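Local coordinates for predicted metal-dependent phosphohydrolase (Magnetospirillum magnetotacticum MS-1, PDB 3KH1), which probably hydrolyses phosphate esters, perhaps as a 5'-deoxynucleotidase, with the help of a bound metal ion, at residues L27-L32 with K158-T163; S35-R38 with A42-S45; L54-A59 with V63-V68. All blocks are in the same frame, centred on the assembly; numbering follows the deposited sequence.

Interaction 1 of 3, residues L27-L32 with K158-T163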
loop_
_atom_site.group_PDB
_atom_site.type_symbol
_atom_site.label_atom_id
_atom_site.label_comp_id
_atom_site.label_asym_id
_atom_site.label_seq_id
_atom_site.Cartn_x
_atom_site.Cartn_y
_atom_site.Cartn_z
ATOM N N LEU A 27 -3.589 13.669 -3.602
ATOM C CA LEU A 27 -3.833 13.269 -5.008
ATOM C C LEU A 27 -2.690 13.608 -5.961
ATOM O O LEU A 27 -2.067 14.668 -5.889
ATOM C CB LEU A 27 -5.112 13.917 -5.528
ATOM C CG LEU A 27 -6.342 13.548 -4.667
ATOM C CD1 LEU A 27 -7.612 14.166 -5.123
ATOM C CD2 LEU A 27 -6.483 11.997 -4.520
ATOM N N ARG A 28 -2.427 12.679 -6.845
ATOM C CA ARG A 28 -1.435 12.791 -7.897
ATOM C C ARG A 28 -2.107 13.235 -9.197
ATOM O O ARG A 28 -3.337 13.289 -9.296
ATOM C CB ARG A 28 -0.797 11.419 -8.111
ATOM C CG ARG A 28 -0.005 10.955 -6.920
ATOM C CD ARG A 28 0.379 9.502 -6.936
ATOM N NE ARG A 28 0.973 9.111 -8.184
ATOM C CZ ARG A 28 2.204 9.250 -8.599
ATOM N NH1 ARG A 28 3.136 9.639 -7.765
ATOM N NH2 ARG A 28 2.519 8.851 -9.855
ATOM N N GLN A 29 -1.312 13.489 -10.236
ATOM C CA GLN A 29 -1.877 13.743 -11.579
ATOM C C GLN A 29 -2.076 12.487 -12.424
ATOM O O GLN A 29 -2.837 12.516 -13.404
ATOM C CB GLN A 29 -0.999 14.730 -12.353
ATOM C CG GLN A 29 -1.041 16.092 -11.754
ATOM C CD GLN A 29 -2.455 16.645 -11.751
ATOM O OE1 GLN A 29 -3.069 16.809 -12.821
ATOM N NE2 GLN A 29 -2.986 16.940 -10.552
ATOM N N THR A 30 -1.447 11.385 -12.055
ATOM C CA THR A 30 -1.672 10.088 -12.659
ATOM C C THR A 30 -3.112 9.713 -12.509
ATOM O O THR A 30 -3.662 9.862 -11.459
ATOM C CB THR A 30 -0.785 9.030 -11.941
ATOM O OG1 THR A 30 0.606 9.462 -11.923
ATOM C CG2 THR A 30 -0.984 7.647 -12.537
ATOM N N LEU A 31 -3.718 9.245 -13.586
ATOM C CA LEU A 31 -5.080 8.721 -13.545
ATOM C C LEU A 31 -5.068 7.228 -13.337
ATOM O O LEU A 31 -4.153 6.538 -13.754
ATOM C CB LEU A 31 -5.849 9.046 -14.823
ATOM C CG LEU A 31 -5.912 10.519 -15.238
ATOM C CD1 LEU A 31 -6.728 10.678 -16.545
ATOM C CD2 LEU A 31 -6.499 11.361 -14.129
ATOM N N LEU A 32 -6.101 6.728 -12.680
ATOM C CA LEU A 32 -6.377 5.294 -12.790
ATOM C C LEU A 32 -6.451 4.902 -14.279
ATOM O O LEU A 32 -6.755 5.699 -15.153
ATOM C CB LEU A 32 -7.695 4.945 -12.092
ATOM C CG LEU A 32 -7.618 4.687 -10.576
ATOM C CD1 LEU A 32 -6.780 5.606 -9.779
ATOM C CD2 LEU A 32 -8.985 4.359 -10.004
ATOM N N LYS A 158 -0.960 14.513 -22.167
ATOM C CA LYS A 158 -1.486 15.527 -23.084
ATOM C C LYS A 158 -1.974 16.804 -22.391
ATOM O O LYS A 158 -1.610 17.899 -22.777
ATOM C CB LYS A 158 -2.544 14.926 -24.025
ATOM C CG LYS A 158 -1.967 13.964 -25.044
ATOM C CD LYS A 158 -3.009 13.087 -25.708
ATOM C CE LYS A 158 -4.006 13.847 -26.541
ATOM N NZ LYS A 158 -5.016 12.895 -27.163
ATOM N N PRO A 159 -2.779 16.670 -21.328
ATOM C CA PRO A 159 -3.239 17.901 -20.690
ATOM C C PRO A 159 -2.136 18.712 -20.062
ATOM O O PRO A 159 -2.250 19.911 -19.951
ATOM C CB PRO A 159 -4.240 17.401 -19.638
ATOM C CG PRO A 159 -4.732 16.121 -20.232
ATOM C CD PRO A 159 -3.513 15.495 -20.820
ATOM N N HIS A 160 -1.053 18.048 -19.709
ATOM C CA HIS A 160 0.069 18.731 -19.107
ATOM C C HIS A 160 1.176 19.097 -20.100
ATOM O O HIS A 160 2.184 19.658 -19.655
ATOM C CB HIS A 160 0.672 17.900 -17.996
ATOM C CG HIS A 160 -0.194 17.805 -16.787
ATOM N ND1 HIS A 160 -0.152 18.742 -15.758
ATOM C CD2 HIS A 160 -1.189 16.935 -16.475
ATOM C CE1 HIS A 160 -1.053 18.403 -14.844
ATOM N NE2 HIS A 160 -1.701 17.328 -15.255
ATOM N N GLY A 161 0.995 18.852 -21.387
ATOM C CA GLY A 161 2.004 19.257 -22.355
ATOM C C GLY A 161 3.302 18.486 -22.256
ATOM O O GLY A 161 4.371 19.031 -22.620
ATOM N N VAL A 162 3.250 17.235 -21.822
ATOM C CA VAL A 162 4.483 16.443 -21.669
ATOM C C VAL A 162 4.902 15.977 -23.059
ATOM O O VAL A 162 4.075 15.610 -23.876
ATOM C CB VAL A 162 4.324 15.248 -20.721
ATOM C CG1 VAL A 162 5.678 14.515 -20.488
ATOM C CG2 VAL A 162 3.735 15.700 -19.380
ATOM N N THR A 163 6.185 16.056 -23.348
ATOM C CA THR A 163 6.731 15.686 -24.651
ATOM C C THR A 163 7.664 14.478 -24.483
ATOM O O THR A 163 8.066 14.145 -23.374
ATOM C CB THR A 163 7.595 16.821 -25.201
ATOM O OG1 THR A 163 8.630 17.116 -24.261
ATOM C CG2 THR A 163 6.771 18.101 -25.498
#
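Q29 and H160 meet through a single side-chain hydrogen bond that ties the corner between two short strands to a distant loop. H160 NE2 donates to Q29 OE1 at 2.8 Å, with the oxygen at the edge of the imidazole and close to its plane. The bond is bent, 135° at the hydrogen, and the donor is tilted from the carbonyl plane. Amide and ring cross steeply, their planes 71° apart, and H160 CE1 lies 3.3 Å from Q29 OE1. Q29 reaches its partner because its chain is bent at chi2 (-60°), which turns the amide out toward the ring. A leucine here would probably leave H160 NE2 without this acceptor and the imidazole freer to turn. Further out, F86 meets the H160 ring and also touches Q29, while T156 OG1 bonds the backbone oxygen of Q29. The histidine sits in a type I beta turn, K158 to G161, closed by the bond from G161 N to K158 O. Next to Q29, the R28 guanidinium makes a weak bond to T30 OG1 and a salt bridge with E39, and the backbones of R28 and T30 both pair with E39. A bound calcium ion lies about 5 Å from the Q29 side chain. The pairing is thus a surface contact close to this ion, in a mainly helical HD-domain fold, joining the chain corner at Q29 to the loop before helix 164-177.

Interaction 2 of 3, residues S35-R38 with A42-S45. With ACT (acetate ion), chain D.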
loop_
_atom_site.group_PDB
_atom_site.type_symbol
_atom_site.label_atom_id
_atom_site.label_comp_id
_atom_site.label_asym_id
_atom_site.label_seq_id
_atom_site.Cartn_x
_atom_site.Cartn_y
_atom_site.Cartn_z
ATOM N N SER A 35 -9.209 6.003 -16.460
ATOM C CA SER A 35 -9.401 7.467 -16.465
ATOM C C SER A 35 -10.512 7.935 -15.528
ATOM O O SER A 35 -10.968 9.099 -15.641
ATOM C CB SER A 35 -9.637 8.003 -17.889
ATOM O OG SER A 35 -8.550 7.725 -18.754
ATOM N N SER A 36 -10.923 7.115 -14.567
ATOM C CA SER A 36 -12.062 7.433 -13.731
ATOM C C SER A 36 -11.827 8.568 -12.713
ATOM O O SER A 36 -12.766 9.196 -12.276
ATOM C CB SER A 36 -12.568 6.189 -12.993
ATOM O OG SER A 36 -11.608 5.654 -12.138
ATOM N N ARG A 37 -10.576 8.737 -12.295
ATOM C CA ARG A 37 -10.190 9.725 -11.279
ATOM C C ARG A 37 -8.661 9.701 -11.202
ATOM O O ARG A 37 -8.002 8.749 -11.659
ATOM C CB ARG A 37 -10.828 9.423 -9.901
ATOM C CG ARG A 37 -10.452 8.046 -9.388
ATOM C CD ARG A 37 -10.999 7.857 -7.993
ATOM N NE ARG A 37 -10.701 6.559 -7.409
ATOM C CZ ARG A 37 -9.560 6.220 -6.869
ATOM N NH1 ARG A 37 -8.515 7.041 -6.870
ATOM N NH2 ARG A 37 -9.429 5.001 -6.370
ATOM N N ARG A 38 -8.119 10.710 -10.530
ATOM C CA ARG A 38 -6.701 10.735 -10.140
ATOM C C ARG A 38 -6.422 9.657 -9.109
ATOM O O ARG A 38 -7.249 9.389 -8.212
ATOM C CB ARG A 38 -6.353 12.093 -9.556
ATOM C CG ARG A 38 -6.300 13.214 -10.577
ATOM C CD ARG A 38 -6.294 14.582 -9.896
ATOM N NE ARG A 38 -7.580 14.772 -9.216
ATOM C CZ ARG A 38 -7.841 15.668 -8.279
ATOM N NH1 ARG A 38 -6.903 16.510 -7.861
ATOM N NH2 ARG A 38 -9.031 15.714 -7.693
ATOM N N ALA A 42 -1.587 6.898 -1.310
ATOM C CA ALA A 42 -1.608 5.601 -0.600
ATOM C C ALA A 42 -1.786 4.480 -1.607
ATOM O O ALA A 42 -1.068 3.484 -1.563
ATOM C CB ALA A 42 -2.721 5.577 0.467
ATOM N N GLU A 43 -2.743 4.609 -2.522
ATOM C CA GLU A 43 -2.967 3.518 -3.487
ATOM C C GLU A 43 -1.807 3.441 -4.487
ATOM O O GLU A 43 -1.476 2.356 -4.927
ATOM C CB GLU A 43 -4.279 3.610 -4.137
ATOM C CG GLU A 43 -4.399 4.741 -4.968
ATOM C CD GLU A 43 -5.926 5.122 -5.363
ATOM O OE1 GLU A 43 -6.941 4.504 -4.962
ATOM O OE2 GLU A 43 -6.016 6.079 -6.049
ATOM N N HIS A 44 -1.112 4.557 -4.748
ATOM C CA HIS A 44 0.108 4.542 -5.573
ATOM C C HIS A 44 1.191 3.729 -4.890
ATOM O O HIS A 44 1.798 2.858 -5.539
ATOM C CB HIS A 44 0.596 5.978 -5.834
ATOM C CG HIS A 44 1.847 6.050 -6.644
ATOM N ND1 HIS A 44 1.839 5.903 -8.021
ATOM C CD2 HIS A 44 3.152 6.162 -6.283
ATOM C CE1 HIS A 44 3.083 6.014 -8.466
ATOM N NE2 HIS A 44 3.895 6.117 -7.437
ATOM N N SER A 45 1.421 3.981 -3.591
ATOM C CA SER A 45 2.442 3.248 -2.862
ATOM C C SER A 45 2.050 1.753 -2.774
ATOM O O SER A 45 2.942 0.897 -2.861
ATOM C CB SER A 45 2.696 3.858 -1.494
ATOM O OG SER A 45 3.475 5.042 -1.639
HETATM C C ACT D . -10.810 13.272 -9.703
HETATM O O ACT D . -10.851 13.464 -8.478
HETATM O OXT ACT D . -9.710 13.094 -10.233
HETATM C CH3 ACT D . -12.072 13.239 -10.505
#
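A bidentate arginine-carboxylate salt bridge between R37 and E43 fastens the loop before strand 38-40 to the first turn of helix 41-54. The guanidinium meets the carboxylate end-on: R37 NH1 donates to E43 OE2 at 2.8 Å and R37 NH2 to E43 OE1 at 2.9 Å. Both bonds are nearly straight, the first 167° at the hydrogen. The two flat groups are almost coplanar, 20° apart, and both oxygens are approached on their syn sides, as suits a fork of two parallel donors. The side chains come from opposite directions. R37 runs fully extended from CG to NE, which carries its charged end across to the helix. R37 NH1 also reaches back to R38 O at 3.0 Å, so one nitrogen serves both the salt bridge and the backbone of the next residue.

The helix belongs to the mainly helical HD domain, and the residue after E43 is H44, whose NE2 bonds D141 and whose ND1 bonds E39. E43 is buried, yet its carboxylate is well supplied: OE2 takes a second bond from the backbone N of N40, and OE1 one from the side chain of N40 of the second subunit. This places the salt bridge at the dimer interface, where the abundance of donors would be expected to keep E43 ionised.

R38 turns the other way and grips an acetate ion, probably from the crystallisation liquor. Acetate OXT is held by R38 N and R38 NE, each at 2.9 Å, while R38 NH2 donates to acetate O at 3.0 Å. The acetate lies at the guanidinium edge, near its plane, and the bend of R38 at chi3 lets backbone and side chain close on the same anion.

Interaction 3 of 3, residues L54-A59 with V63-V68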
loop_
_atom_site.group_PDB
_atom_site.type_symbol
_atom_site.label_atom_id
_atom_site.label_comp_id
_atom_site.label_asym_id
_atom_site.label_seq_id
_atom_site.Cartn_x
_atom_site.Cartn_y
_atom_site.Cartn_z
ATOM N N LEU A 54 6.542 -8.447 -7.352
ATOM C CA LEU A 54 6.249 -9.113 -8.619
ATOM C C LEU A 54 7.419 -9.083 -9.599
ATOM O O LEU A 54 7.631 -10.031 -10.338
ATOM C CB LEU A 54 5.043 -8.464 -9.292
ATOM C CG LEU A 54 3.680 -8.616 -8.644
ATOM C CD1 LEU A 54 2.647 -7.614 -9.208
ATOM C CD2 LEU A 54 3.136 -10.051 -8.718
ATOM N N LEU A 55 8.156 -7.981 -9.559
ATOM C CA LEU A 55 9.206 -7.691 -10.552
ATOM C C LEU A 55 10.596 -7.860 -9.957
ATOM O O LEU A 55 11.578 -7.424 -10.544
ATOM C CB LEU A 55 9.001 -6.275 -11.120
ATOM C CG LEU A 55 7.669 -6.072 -11.877
ATOM C CD1 LEU A 55 7.549 -4.641 -12.343
ATOM C CD2 LEU A 55 7.511 -7.048 -13.083
ATOM N N ALA A 56 10.674 -8.540 -8.818
ATOM C CA ALA A 56 11.932 -8.719 -8.057
ATOM C C ALA A 56 13.044 -9.298 -8.919
ATOM O O ALA A 56 14.207 -8.977 -8.739
ATOM C CB ALA A 56 11.700 -9.658 -6.837
ATOM N N GLU A 57 12.687 -10.172 -9.851
ATOM C CA GLU A 57 13.722 -10.881 -10.617
ATOM C C GLU A 57 14.543 -9.942 -11.514
ATOM O O GLU A 57 15.636 -10.296 -11.991
ATOM C CB GLU A 57 13.118 -11.981 -11.489
ATOM C CG GLU A 57 12.369 -11.462 -12.734
ATOM C CD GLU A 57 11.483 -12.534 -13.331
ATOM O OE1 GLU A 57 10.387 -12.718 -12.753
ATOM O OE2 GLU A 57 11.900 -13.245 -14.276
ATOM N N TYR A 58 13.990 -8.745 -11.762
ATOM C CA TYR A 58 14.645 -7.747 -12.622
ATOM C C TYR A 58 15.619 -6.825 -11.831
ATOM O O TYR A 58 16.290 -6.014 -12.478
ATOM C CB TYR A 58 13.590 -6.947 -13.428
ATOM C CG TYR A 58 12.680 -7.877 -14.221
ATOM C CD1 TYR A 58 13.170 -8.643 -15.296
ATOM C CD2 TYR A 58 11.358 -8.070 -13.855
ATOM C CE1 TYR A 58 12.373 -9.544 -15.976
ATOM C CE2 TYR A 58 10.551 -8.996 -14.528
ATOM C CZ TYR A 58 11.059 -9.700 -15.588
ATOM O OH TYR A 58 10.331 -10.609 -16.277
ATOM N N ALA A 59 15.691 -6.987 -10.496
ATOM C CA ALA A 59 16.565 -6.200 -9.532
ATOM C C ALA A 59 17.964 -6.763 -9.467
ATOM O O ALA A 59 18.163 -7.979 -9.656
ATOM C CB ALA A 59 15.947 -6.144 -8.081
ATOM N N VAL A 63 19.940 -6.062 -4.137
ATOM C CA VAL A 63 18.707 -5.474 -3.602
ATOM C C VAL A 63 17.998 -6.395 -2.585
ATOM O O VAL A 63 17.900 -7.609 -2.796
ATOM C CB VAL A 63 17.778 -5.047 -4.730
ATOM C CG1 VAL A 63 16.419 -4.690 -4.206
ATOM C CG2 VAL A 63 18.382 -3.836 -5.460
ATOM N N GLN A 64 17.523 -5.812 -1.466
ATOM C CA GLN A 64 16.699 -6.527 -0.510
ATOM C C GLN A 64 15.263 -6.119 -0.807
ATOM O O GLN A 64 14.840 -4.992 -0.534
ATOM C CB GLN A 64 17.080 -6.142 0.911
ATOM C CG GLN A 64 18.468 -6.631 1.331
ATOM C CD GLN A 64 18.623 -6.586 2.829
ATOM O OE1 GLN A 64 18.171 -7.498 3.540
ATOM N NE2 GLN A 64 19.156 -5.482 3.341
ATOM N N ILE A 65 14.519 -7.020 -1.435
ATOM C CA ILE A 65 13.209 -6.674 -1.961
ATOM C C ILE A 65 12.218 -6.261 -0.856
ATOM O O ILE A 65 11.416 -5.377 -1.062
ATOM C CB ILE A 65 12.652 -7.820 -2.843
ATOM C CG1 ILE A 65 13.492 -7.957 -4.136
ATOM C CG2 ILE A 65 11.134 -7.676 -3.086
ATOM C CD1 ILE A 65 13.327 -6.804 -5.126
ATOM N N GLY A 66 12.254 -6.892 0.306
ATOM C CA GLY A 66 11.387 -6.500 1.400
ATOM C C GLY A 66 11.674 -5.090 1.886
ATOM O O GLY A 66 10.773 -4.346 2.276
ATOM N N ARG A 67 12.953 -4.724 1.856
ATOM C CA ARG A 67 13.361 -3.389 2.216
ATOM C C ARG A 67 12.933 -2.364 1.172
ATOM O O ARG A 67 12.480 -1.273 1.536
ATOM C CB ARG A 67 14.860 -3.360 2.473
ATOM C CG ARG A 67 15.389 -2.041 2.989
ATOM C CD ARG A 67 16.815 -2.176 3.545
ATOM N NE ARG A 67 17.295 -0.971 4.205
ATOM C CZ ARG A 67 17.747 0.083 3.549
ATOM N NH1 ARG A 67 17.779 0.081 2.209
ATOM N NH2 ARG A 67 18.150 1.124 4.242
ATOM N N VAL A 68 13.053 -2.718 -0.096
ATOM C CA VAL A 68 12.485 -1.894 -1.174
ATOM C C VAL A 68 10.987 -1.674 -0.948
ATOM O O VAL A 68 10.485 -0.540 -1.067
ATOM C CB VAL A 68 12.761 -2.517 -2.562
ATOM C CG1 VAL A 68 11.930 -1.827 -3.661
ATOM C CG2 VAL A 68 14.283 -2.422 -2.871
#
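The Y58 ring stands apart from the packing of A56 and A59 on V63 and I65: one face carries E57 CG, 3.4 Å above its centre, and its hydroxyl bonds Q13 of the second subunit. The contact itself is made by aliphatic groups alone. The A56 methyl rests against the outer branch of I65, with A56 CB 3.7 Å from I65 CG1 and equally near CD1. I65 CG1 stands anti to its carbonyl carbon (chi1 -68°), and a further bend at chi2 brings CD1 against both alanine methyls, 4.0 Å from A59 CB. A59 CB completes the patch against V63 CB at 4.0 Å. These contacts and torsions hold for one of two conformers of V63 and I65. F136 of helix 132-151 touches both A59 and I65, extending this apolar patch into the helical body. The 3-10 turn at 56-58, with A59 N bonded to A56 O, places both alanine methyls within reach of the following helix. Q64 occupies the N-cap of that helix, and D133 accepts a bond from its backbone N. This is a helix-to-helix connection of an HD-domain bundle: a 3-10 turn after helix 41-54 packs against the residues that begin helix 65-74.

Overall arrangement
Along the chain, interactions 2 and 3 follow one another, and both fall between the two segments of interaction 1, all within one HD-domain range. Interactions 1 and 2 have centres about 12 Å apart and touch: L32 N lies 3.0 Å from R37 O, a probable hydrogen bond, so the short strands and loop of 27-40 link them. Interaction 3 is on the opposite side of the chain's centre from interaction 1, their centres about 27 Å apart, and about 23 Å from interaction 2. Helix 41-54 joins the strand and loop region near the calcium to the turn of interaction 3. Interactions 2 and 3 meet the second subunit more widely; interaction 1 touches it through L32.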